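Local coordinates for putative type VI secretion protein (Escherichia coli, PDB 6SK0), which probably forms the trimeric puncturing spike at the tip of the type VI secretion machine and carries a phospholipase effector for delivery, at residues Gln612-Asn615 / Ala616-Asp620; Val669-Glu672 / Gly673-Leu677; Leu628-Pro631 / Asp632-Met636; Leu546-Asp549 / Asp550-Ile554. All coordinates share one frame; numbering follows the deposited sequence.

Contact 1: residues Gln612-Asn615 / Ala616-Asp620; sequences QRLN and ASLTD
The last two turns of helix 608-618 make up this contact, a run of i to i+4 pairs that ends where T619 leaves the helix. On the buried side L614 lies against L618: CD1 of L614 comes within 3.6 Å of CD1 of L618, and the two side chains meet at a slant. Their first torsions differ. L614 has CG anti to its backbone N (chi1 -178°), whereas L618 holds CG beside the N (chi1 -65°), which brings CG over the carbonyl O of L614.

Two carbonyls each accept a pair of donors. R613 O takes S617 N at 2.9 Å and S617 OG at 3.1 Å; N615 O takes T619 N at 2.9 Å and T619 OG1 at 2.7 Å. In both cases amide and hydroxyl come from opposite faces of the carbonyl plane, the hydroxyl lying 38° out of it. The second pair ties down the side chain at the very point where the helix stops.

N615 OD1 accepts a hydrogen bond from R643 NH1 of the third subunit, and R613 forms a salt bridge with E649, while L614 and L618 pack on G633 and G635 of the second subunit. The arrangement is typical of the C-terminal end of an alpha-helix, with a serine and a threonine hydroxyl each folded back onto the carbonyl four residues earlier.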
loop_
_atom_site.group_PDB
_atom_site.type_symbol
_atom_site.label_atom_id
_atom_site.label_comp_id
_atom_site.label_asym_id
_atom_site.label_seq_id
_atom_site.Cartn_x
_atom_site.Cartn_y
_atom_site.Cartn_z
ATOM N N GLN A 612 -16.624 0.095 4.038
ATOM C CA GLN A 612 -17.952 -0.451 3.784
ATOM C C GLN A 612 -18.623 0.275 2.626
ATOM O O GLN A 612 -19.236 -0.349 1.751
ATOM C CB GLN A 612 -18.794 -0.349 5.055
ATOM C CG GLN A 612 -20.129 -1.026 4.981
ATOM C CD GLN A 612 -20.096 -2.412 5.561
ATOM O OE1 GLN A 612 -19.360 -2.689 6.504
ATOM N NE2 GLN A 612 -20.889 -3.298 4.996
ATOM N N ARG A 613 -18.491 1.598 2.596
ATOM C CA ARG A 613 -18.994 2.371 1.472
ATOM C C ARG A 613 -18.286 1.990 0.178
ATOM O O ARG A 613 -18.908 1.942 -0.883
ATOM C CB ARG A 613 -18.828 3.855 1.768
ATOM C CG ARG A 613 -19.469 4.788 0.781
ATOM C CD ARG A 613 -19.686 6.158 1.407
ATOM N NE ARG A 613 -18.478 6.690 2.035
ATOM C CZ ARG A 613 -18.248 6.690 3.346
ATOM N NH1 ARG A 613 -19.139 6.175 4.178
ATOM N NH2 ARG A 613 -17.123 7.195 3.823
ATOM N N LEU A 614 -16.986 1.709 0.250
ATOM C CA LEU A 614 -16.257 1.270 -0.930
ATOM C C LEU A 614 -16.770 -0.073 -1.421
ATOM O O LEU A 614 -16.875 -0.295 -2.626
ATOM C CB LEU A 614 -14.763 1.192 -0.629
ATOM C CG LEU A 614 -13.872 0.780 -1.801
ATOM C CD1 LEU A 614 -13.971 1.803 -2.919
ATOM C CD2 LEU A 614 -12.430 0.607 -1.354
ATOM N N ASN A 615 -17.068 -0.985 -0.499
ATOM C CA ASN A 615 -17.682 -2.249 -0.881
ATOM C C ASN A 615 -18.984 -2.005 -1.625
ATOM O O ASN A 615 -19.218 -2.577 -2.693
ATOM C CB ASN A 615 -17.921 -3.117 0.351
ATOM C CG ASN A 615 -16.893 -4.212 0.498
ATOM O OD1 ASN A 615 -15.703 -3.977 0.364
ATOM N ND2 ASN A 615 -17.352 -5.419 0.770
ATOM N N ALA A 616 -19.837 -1.138 -1.080
ATOM C CA ALA A 616 -21.096 -0.830 -1.751
ATOM C C ALA A 616 -20.860 -0.236 -3.136
ATOM O O ALA A 616 -21.527 -0.611 -4.103
ATOM C CB ALA A 616 -21.930 0.117 -0.894
ATOM N N SER A 617 -19.889 0.668 -3.252
ATOM C CA SER A 617 -19.620 1.337 -4.520
ATOM C C SER A 617 -19.088 0.364 -5.564
ATOM O O SER A 617 -19.518 0.385 -6.719
ATOM C CB SER A 617 -18.624 2.474 -4.309
ATOM O OG SER A 617 -19.174 3.501 -3.520
ATOM N N LEU A 618 -18.154 -0.499 -5.172
ATOM C CA LEU A 618 -17.455 -1.341 -6.132
ATOM C C LEU A 618 -18.238 -2.592 -6.480
ATOM O O LEU A 618 -18.081 -3.114 -7.584
ATOM C CB LEU A 618 -16.081 -1.731 -5.595
ATOM C CG LEU A 618 -15.063 -0.612 -5.387
ATOM C CD1 LEU A 618 -13.755 -1.198 -4.908
ATOM C CD2 LEU A 618 -14.863 0.203 -6.654
ATOM N N THR A 619 -19.065 -3.094 -5.567
ATOM C CA THR A 619 -19.899 -4.243 -5.879
ATOM C C THR A 619 -20.824 -3.894 -7.029
ATOM O O THR A 619 -21.652 -2.988 -6.915
ATOM C CB THR A 619 -20.698 -4.670 -4.652
ATOM O OG1 THR A 619 -19.793 -5.069 -3.621
ATOM C CG2 THR A 619 -21.603 -5.831 -4.989
ATOM N N ASP A 620 -20.647 -4.584 -8.150
ATOM C CA ASP A 620 -21.342 -4.313 -9.402
ATOM C C ASP A 620 -21.077 -2.911 -9.929
ATOM O O ASP A 620 -21.778 -2.458 -10.833
ATOM C CB ASP A 620 -22.850 -4.541 -9.264
ATOM C CG ASP A 620 -23.170 -5.764 -8.451
ATOM O OD1 ASP A 620 -22.757 -6.869 -8.853
ATOM O OD2 ASP A 620 -23.820 -5.622 -7.397
#

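Contact 2: residues Val669-Glu672 / Gly673-Leu677; sequences VVAE and GAVSL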
loop_
_atom_site.group_PDB
_atom_site.type_symbol
_atom_site.label_atom_id
_atom_site.label_comp_id
_atom_site.label_asym_id
_atom_site.label_seq_id
_atom_site.Cartn_x
_atom_site.Cartn_y
_atom_site.Cartn_z
ATOM N N VAL A 669 6.081 7.002 8.732
ATOM C CA VAL A 669 4.659 7.232 8.897
ATOM C C VAL A 669 4.494 8.572 9.585
ATOM O O VAL A 669 5.078 8.806 10.648
ATOM C CB VAL A 669 3.978 6.124 9.713
ATOM C CG1 VAL A 669 2.550 6.512 10.018
ATOM C CG2 VAL A 669 4.035 4.806 8.991
ATOM N N VAL A 670 3.713 9.449 8.979
ATOM C CA VAL A 670 3.225 10.639 9.649
ATOM C C VAL A 670 1.712 10.562 9.621
ATOM O O VAL A 670 1.100 10.570 8.549
ATOM C CB VAL A 670 3.730 11.935 9.004
ATOM C CG1 VAL A 670 3.330 13.120 9.860
ATOM C CG2 VAL A 670 5.215 11.884 8.835
ATOM N N ALA A 671 1.113 10.456 10.793
ATOM C CA ALA A 671 -0.327 10.487 10.944
ATOM C C ALA A 671 -0.704 11.772 11.654
ATOM O O ALA A 671 -0.083 12.138 12.655
ATOM C CB ALA A 671 -0.834 9.273 11.719
ATOM N N GLU A 672 -1.707 12.461 11.125
ATOM C CA GLU A 672 -2.194 13.659 11.787
ATOM C C GLU A 672 -2.817 13.320 13.132
ATOM O O GLU A 672 -2.652 14.061 14.104
ATOM C CB GLU A 672 -3.191 14.381 10.889
ATOM C CG GLU A 672 -3.670 15.699 11.439
ATOM C CD GLU A 672 -2.557 16.717 11.562
ATOM O OE1 GLU A 672 -1.610 16.669 10.755
ATOM O OE2 GLU A 672 -2.626 17.567 12.468
ATOM N N GLY A 673 -3.513 12.194 13.214
ATOM C CA GLY A 673 -4.090 11.770 14.467
ATOM C C GLY A 673 -3.191 10.817 15.217
ATOM O O GLY A 673 -2.160 11.220 15.755
ATOM N N ALA A 674 -3.562 9.549 15.253
ATOM C CA ALA A 674 -2.861 8.567 16.055
ATOM C C ALA A 674 -2.077 7.601 15.179
ATOM O O ALA A 674 -2.371 7.417 13.999
ATOM C CB ALA A 674 -3.837 7.788 16.936
ATOM N N VAL A 675 -1.061 7.000 15.773
ATOM C CA VAL A 675 -0.402 5.827 15.228
ATOM C C VAL A 675 -0.717 4.679 16.168
ATOM O O VAL A 675 -0.430 4.752 17.367
ATOM C CB VAL A 675 1.109 6.034 15.079
ATOM C CG1 VAL A 675 1.788 4.733 14.713
ATOM C CG2 VAL A 675 1.396 7.111 14.054
ATOM N N SER A 676 -1.323 3.632 15.635
ATOM C CA SER A 676 -1.792 2.519 16.443
ATOM C C SER A 676 -1.334 1.219 15.805
ATOM O O SER A 676 -1.735 0.901 14.684
ATOM C CB SER A 676 -3.314 2.558 16.580
ATOM O OG SER A 676 -3.785 1.491 17.363
ATOM N N LEU A 677 -0.488 0.484 16.511
ATOM C CA LEU A 677 -0.044 -0.834 16.090
ATOM C C LEU A 677 -0.543 -1.846 17.101
ATOM O O LEU A 677 -0.141 -1.812 18.268
ATOM C CB LEU A 677 1.477 -0.903 15.967
ATOM C CG LEU A 677 2.188 0.199 15.190
ATOM C CD1 LEU A 677 3.667 -0.101 15.127
ATOM C CD2 LEU A 677 1.614 0.339 13.800
#
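The chain comes in along strand 667-671, bends at E672 and G673, and leaves as strand 675-679. From 669 to 672 and from 673 to 675 the two directions lie 152° apart, yet the arms do not pair with each other as a hairpin would. E672 has helical backbone angles, and G673 carries the chain on round the corner after it.

Inside the bend, A671 and V675 face each other. The methyl CB of A671 sits 3.9 Å from CG2 of V675 and 3.3 Å from the carbonyl O of A674, filling the corner. V675 keeps CG1 anti to its backbone N (chi1 171°), leaving CG2 as the branch that touches A671. CG2 of V675 also lies 4.2 Å from CG1 of V669, so one branch meets two residues, V669 and A671, of the incoming strand. E672 points outward; its chain bends at chi2 and its carboxylate forms a salt bridge with R680 of the second subunit.

Both strands pair in parallel with strands of the second and third subunits, so the sheet passes from chain to chain around the trimer. On the outer side S676 OG is hydrogen-bonded to the backbone N of T604, in the connection between helices 578-600 and 608-618.

Contact 3: residues Leu628-Pro631 / Asp632-Met636; sequences LHAP and DGIGM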
loop_
_atom_site.group_PDB
_atom_site.type_symbol
_atom_site.label_atom_id
_atom_site.label_comp_id
_atom_site.label_asym_id
_atom_site.label_seq_id
_atom_site.Cartn_x
_atom_site.Cartn_y
_atom_site.Cartn_z
ATOM N N LEU A 628 -9.920 -3.607 -9.680
ATOM C CA LEU A 628 -8.896 -4.434 -10.289
ATOM C C LEU A 628 -8.869 -5.754 -9.545
ATOM O O LEU A 628 -8.632 -5.785 -8.334
ATOM C CB LEU A 628 -7.532 -3.757 -10.238
ATOM C CG LEU A 628 -7.467 -2.286 -10.639
ATOM C CD1 LEU A 628 -6.037 -1.812 -10.569
ATOM C CD2 LEU A 628 -8.018 -2.081 -12.021
ATOM N N HIS A 629 -9.133 -6.833 -10.257
ATOM C CA HIS A 629 -9.123 -8.145 -9.645
ATOM C C HIS A 629 -8.421 -9.132 -10.554
ATOM O O HIS A 629 -8.666 -9.155 -11.760
ATOM C CB HIS A 629 -10.530 -8.643 -9.341
ATOM C CG HIS A 629 -10.547 -10.038 -8.823
ATOM N ND1 HIS A 629 -10.856 -11.118 -9.613
ATOM C CD2 HIS A 629 -10.227 -10.539 -7.609
ATOM C CE1 HIS A 629 -10.754 -12.223 -8.902
ATOM N NE2 HIS A 629 -10.378 -11.899 -7.681
ATOM N N ALA A 630 -7.550 -9.942 -9.968
ATOM C CA ALA A 630 -6.931 -11.026 -10.671
ATOM C C ALA A 630 -6.965 -12.200 -9.705
ATOM O O ALA A 630 -6.687 -12.024 -8.514
ATOM C CB ALA A 630 -5.500 -10.724 -11.114
ATOM N N PRO A 631 -7.327 -13.390 -10.166
ATOM C CA PRO A 631 -7.313 -14.546 -9.262
ATOM C C PRO A 631 -5.919 -14.948 -8.811
ATOM O O PRO A 631 -5.777 -15.514 -7.727
ATOM C CB PRO A 631 -7.982 -15.645 -10.096
ATOM C CG PRO A 631 -7.856 -15.196 -11.492
ATOM C CD PRO A 631 -7.903 -13.716 -11.476
ATOM N N ASP A 632 -4.882 -14.651 -9.587
ATOM C CA ASP A 632 -3.544 -15.133 -9.275
ATOM C C ASP A 632 -2.575 -14.010 -8.926
ATOM O O ASP A 632 -1.366 -14.155 -9.097
ATOM C CB ASP A 632 -3.014 -15.979 -10.425
ATOM C CG ASP A 632 -3.422 -17.430 -10.291
ATOM O OD1 ASP A 632 -3.632 -17.880 -9.149
ATOM O OD2 ASP A 632 -3.568 -18.120 -11.309
ATOM N N GLY A 633 -3.079 -12.906 -8.419
ATOM C CA GLY A 633 -2.182 -11.922 -7.865
ATOM C C GLY A 633 -2.057 -10.695 -8.742
ATOM O O GLY A 633 -2.192 -10.750 -9.968
ATOM N N ILE A 634 -1.779 -9.568 -8.107
ATOM C CA ILE A 634 -1.666 -8.295 -8.794
ATOM C C ILE A 634 -0.310 -7.696 -8.474
ATOM O O ILE A 634 0.067 -7.582 -7.303
ATOM C CB ILE A 634 -2.801 -7.333 -8.404
ATOM C CG1 ILE A 634 -4.155 -7.934 -8.787
ATOM C CG2 ILE A 634 -2.585 -5.989 -9.057
ATOM C CD1 ILE A 634 -5.339 -7.058 -8.483
ATOM N N GLY A 635 0.419 -7.328 -9.511
ATOM C CA GLY A 635 1.661 -6.617 -9.350
ATOM C C GLY A 635 1.598 -5.231 -9.944
ATOM O O GLY A 635 1.292 -5.058 -11.125
ATOM N N MET A 636 1.873 -4.237 -9.120
ATOM C CA MET A 636 1.935 -2.840 -9.525
ATOM C C MET A 636 3.373 -2.400 -9.309
ATOM O O MET A 636 3.811 -2.225 -8.170
ATOM C CB MET A 636 0.955 -1.998 -8.726
ATOM C CG MET A 636 0.678 -0.654 -9.323
ATOM S SD MET A 636 -0.877 0.048 -8.762
ATOM C CE MET A 636 -0.326 0.869 -7.280
#
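I634 reaches back across the turn and lays its longer branch along the incoming strand. With CG1 beside the backbone N (chi1 -61°) and the chain extended beyond it (chi2 -178°), CD1 ends 3.5 Å from the carbonyl O of L628 and 4.3 Å from CB of the same residue. Nearer the corner, CG1 of I634 stands 3.9 Å from CB of A630. That methyl also lies 3.5 Å from the carbonyl O of G633, so A630 fits into the inside of the bend between a backbone oxygen and the isoleucine.

P631 and D632 are the central residues of a type I beta turn from A630 to G633. The carboxylate of D632 has a weak, long ion pair with R640 of the second subunit. G633 follows with a positive phi (107°), which swings the chain into strand 634-638. H629 points the other way from I634, its ND1 hydrogen-bonded to D565 OD1.

Around the axis, L628 and M636 each pack on their own counterparts in the second subunit. Short strands joined by tight corners, with apolar side chains turned inward and parallel pairing between chains, are typical of the intertwined triple-stranded beta-helix of a VgrG spike.

Contact 4: residues Leu546-Asp549 / Asp550-Ile554; sequences LRTD and DWISI
Apolar packing joins the two strands across the inside of the bend. I552 meets T548 through CG1, 3.5 Å from the threonine's CG2, and its CD1 extends to 4.1 Å from CG of L546. Both methyls also lie against backbone oxygens: I552 CD1 is 3.4 Å from L546 O, and T548 CG2 is 3.4 Å from W551 O. The threonine methyl is turned this way because OG1 takes the place anti to the backbone N (chi1 -179°), leaving CG2 between N and the carbonyl carbon.

That hydroxyl makes the polar link, an ST turn: D550 N donates to T548 OG1 at 3.0 Å with an N-H...O angle of 159°, bridging D549 at the corner. T548 OG1 is also hydrogen-bonded to T525 OG1. The segments 546-548 and 551-554 run at 146° to each other, their axes 7.3 Å apart at the closest. Each pairs in parallel with the second subunit, as expected in the intertwined beta-structure of a trimeric spike.

The charged group lies on the other side of the strand. R547 NH1 forms a salt bridge with D549 OD1 at 3.0 Å; the oxygen lies nearly in the guanidinium plane but is approached from above the carboxylate. R547 NE goes to the carbonyl of K524, and NH2 to that of Q567 in the third subunit.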
loop_
_atom_site.group_PDB
_atom_site.type_symbol
_atom_site.label_atom_id
_atom_site.label_comp_id
_atom_site.label_asym_id
_atom_site.label_seq_id
_atom_site.Cartn_x
_atom_site.Cartn_y
_atom_site.Cartn_z
ATOM N N LEU A 546 -4.381 -3.784 -26.942
ATOM C CA LEU A 546 -4.541 -2.382 -27.276
ATOM C C LEU A 546 -3.186 -1.726 -27.077
ATOM O O LEU A 546 -2.677 -1.671 -25.954
ATOM C CB LEU A 546 -5.612 -1.732 -26.412
ATOM C CG LEU A 546 -5.975 -0.309 -26.809
ATOM C CD1 LEU A 546 -6.519 -0.278 -28.230
ATOM C CD2 LEU A 546 -6.969 0.257 -25.826
ATOM N N ARG A 547 -2.591 -1.258 -28.160
ATOM C CA ARG A 547 -1.214 -0.805 -28.110
ATOM C C ARG A 547 -1.033 0.452 -28.939
ATOM O O ARG A 547 -1.723 0.671 -29.935
ATOM C CB ARG A 547 -0.264 -1.892 -28.591
ATOM C CG ARG A 547 -0.570 -2.385 -29.973
ATOM C CD ARG A 547 0.677 -2.488 -30.784
ATOM N NE ARG A 547 1.268 -1.190 -31.063
ATOM C CZ ARG A 547 2.413 -0.762 -30.546
ATOM N NH1 ARG A 547 2.878 0.432 -30.865
ATOM N NH2 ARG A 547 3.094 -1.529 -29.712
ATOM N N THR A 548 -0.082 1.268 -28.512
ATOM C CA THR A 548 0.269 2.514 -29.170
ATOM C C THR A 548 1.600 2.965 -28.602
ATOM O O THR A 548 1.958 2.622 -27.476
ATOM C CB THR A 548 -0.803 3.598 -28.968
ATOM O OG1 THR A 548 -0.417 4.792 -29.650
ATOM C CG2 THR A 548 -0.984 3.919 -27.501
ATOM N N ASP A 549 2.329 3.735 -29.394
ATOM C CA ASP A 549 3.486 4.444 -28.879
ATOM C C ASP A 549 3.096 5.704 -28.124
ATOM O O ASP A 549 3.914 6.244 -27.378
ATOM C CB ASP A 549 4.439 4.792 -30.023
ATOM C CG ASP A 549 5.145 3.574 -30.583
ATOM O OD1 ASP A 549 4.963 2.469 -30.043
ATOM O OD2 ASP A 549 5.891 3.719 -31.569
ATOM N N ASP A 550 1.870 6.168 -28.305
ATOM C CA ASP A 550 1.327 7.351 -27.658
ATOM C C ASP A 550 0.611 6.951 -26.367
ATOM O O ASP A 550 0.927 5.932 -25.754
ATOM C CB ASP A 550 0.424 8.107 -28.629
ATOM C CG ASP A 550 1.183 8.660 -29.799
ATOM O OD1 ASP A 550 2.428 8.679 -29.738
ATOM O OD2 ASP A 550 0.543 9.087 -30.777
ATOM N N TRP A 551 -0.288 7.802 -25.895
ATOM C CA TRP A 551 -1.025 7.532 -24.674
ATOM C C TRP A 551 -2.163 6.546 -24.901
ATOM O O TRP A 551 -2.711 6.426 -25.996
ATOM C CB TRP A 551 -1.590 8.824 -24.100
ATOM C CG TRP A 551 -0.551 9.791 -23.713
ATOM C CD1 TRP A 551 0.060 9.891 -22.505
ATOM C CD2 TRP A 551 0.004 10.816 -24.531
ATOM N NE1 TRP A 551 0.963 10.914 -22.517
ATOM C CE2 TRP A 551 0.950 11.502 -23.750
ATOM C CE3 TRP A 551 -0.206 11.223 -25.849
ATOM C CZ2 TRP A 551 1.687 12.572 -24.245
ATOM C CZ3 TRP A 551 0.521 12.285 -26.336
ATOM C CH2 TRP A 551 1.458 12.948 -25.538
ATOM N N ILE A 552 -2.517 5.841 -23.840
ATOM C CA ILE A 552 -3.729 5.044 -23.791
ATOM C C ILE A 552 -4.634 5.648 -22.735
ATOM O O ILE A 552 -4.206 5.893 -21.604
ATOM C CB ILE A 552 -3.442 3.567 -23.487
ATOM C CG1 ILE A 552 -2.948 2.881 -24.750
ATOM C CG2 ILE A 552 -4.698 2.887 -22.956
ATOM C CD1 ILE A 552 -2.885 1.419 -24.670
ATOM N N SER A 553 -5.875 5.901 -23.109
ATOM C CA SER A 553 -6.877 6.401 -22.185
ATOM C C SER A 553 -8.030 5.416 -22.151
ATOM O O SER A 553 -8.617 5.101 -23.188
ATOM C CB SER A 553 -7.358 7.791 -22.586
ATOM O OG SER A 553 -8.173 8.331 -21.573
ATOM N N ILE A 554 -8.337 4.922 -20.965
ATOM C CA ILE A 554 -9.472 4.049 -20.740
ATOM C C ILE A 554 -10.380 4.775 -19.767
ATOM O O ILE A 554 -10.031 4.966 -18.597
ATOM C CB ILE A 554 -9.042 2.678 -20.213
ATOM C CG1 ILE A 554 -8.207 1.967 -21.276
ATOM C CG2 ILE A 554 -10.245 1.852 -19.832
ATOM C CD1 ILE A 554 -7.402 0.850 -20.752
#

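Overall arrangement
Along the chain the order is contact 4, contact 1, contact 3, contact 2. Contacts 2, 3 and 4 are bends between strands that pair with neighbouring subunits, and contacts 4 and 2 lie on opposite sides of the chain's centre, their own centres 39 Å apart. Contact 3 falls between them, its centre 21 Å from that of contact 4 and 29 Å from that of contact 2. Contact 1 is the helical exception: helix 608-618 leads into strand 626-629 of contact 3, and the nearest atoms of these two contacts are about 7 Å apart. Between subunits the link is direct, since S617 of contact 1 packs on D632 of the second subunit's contact 3.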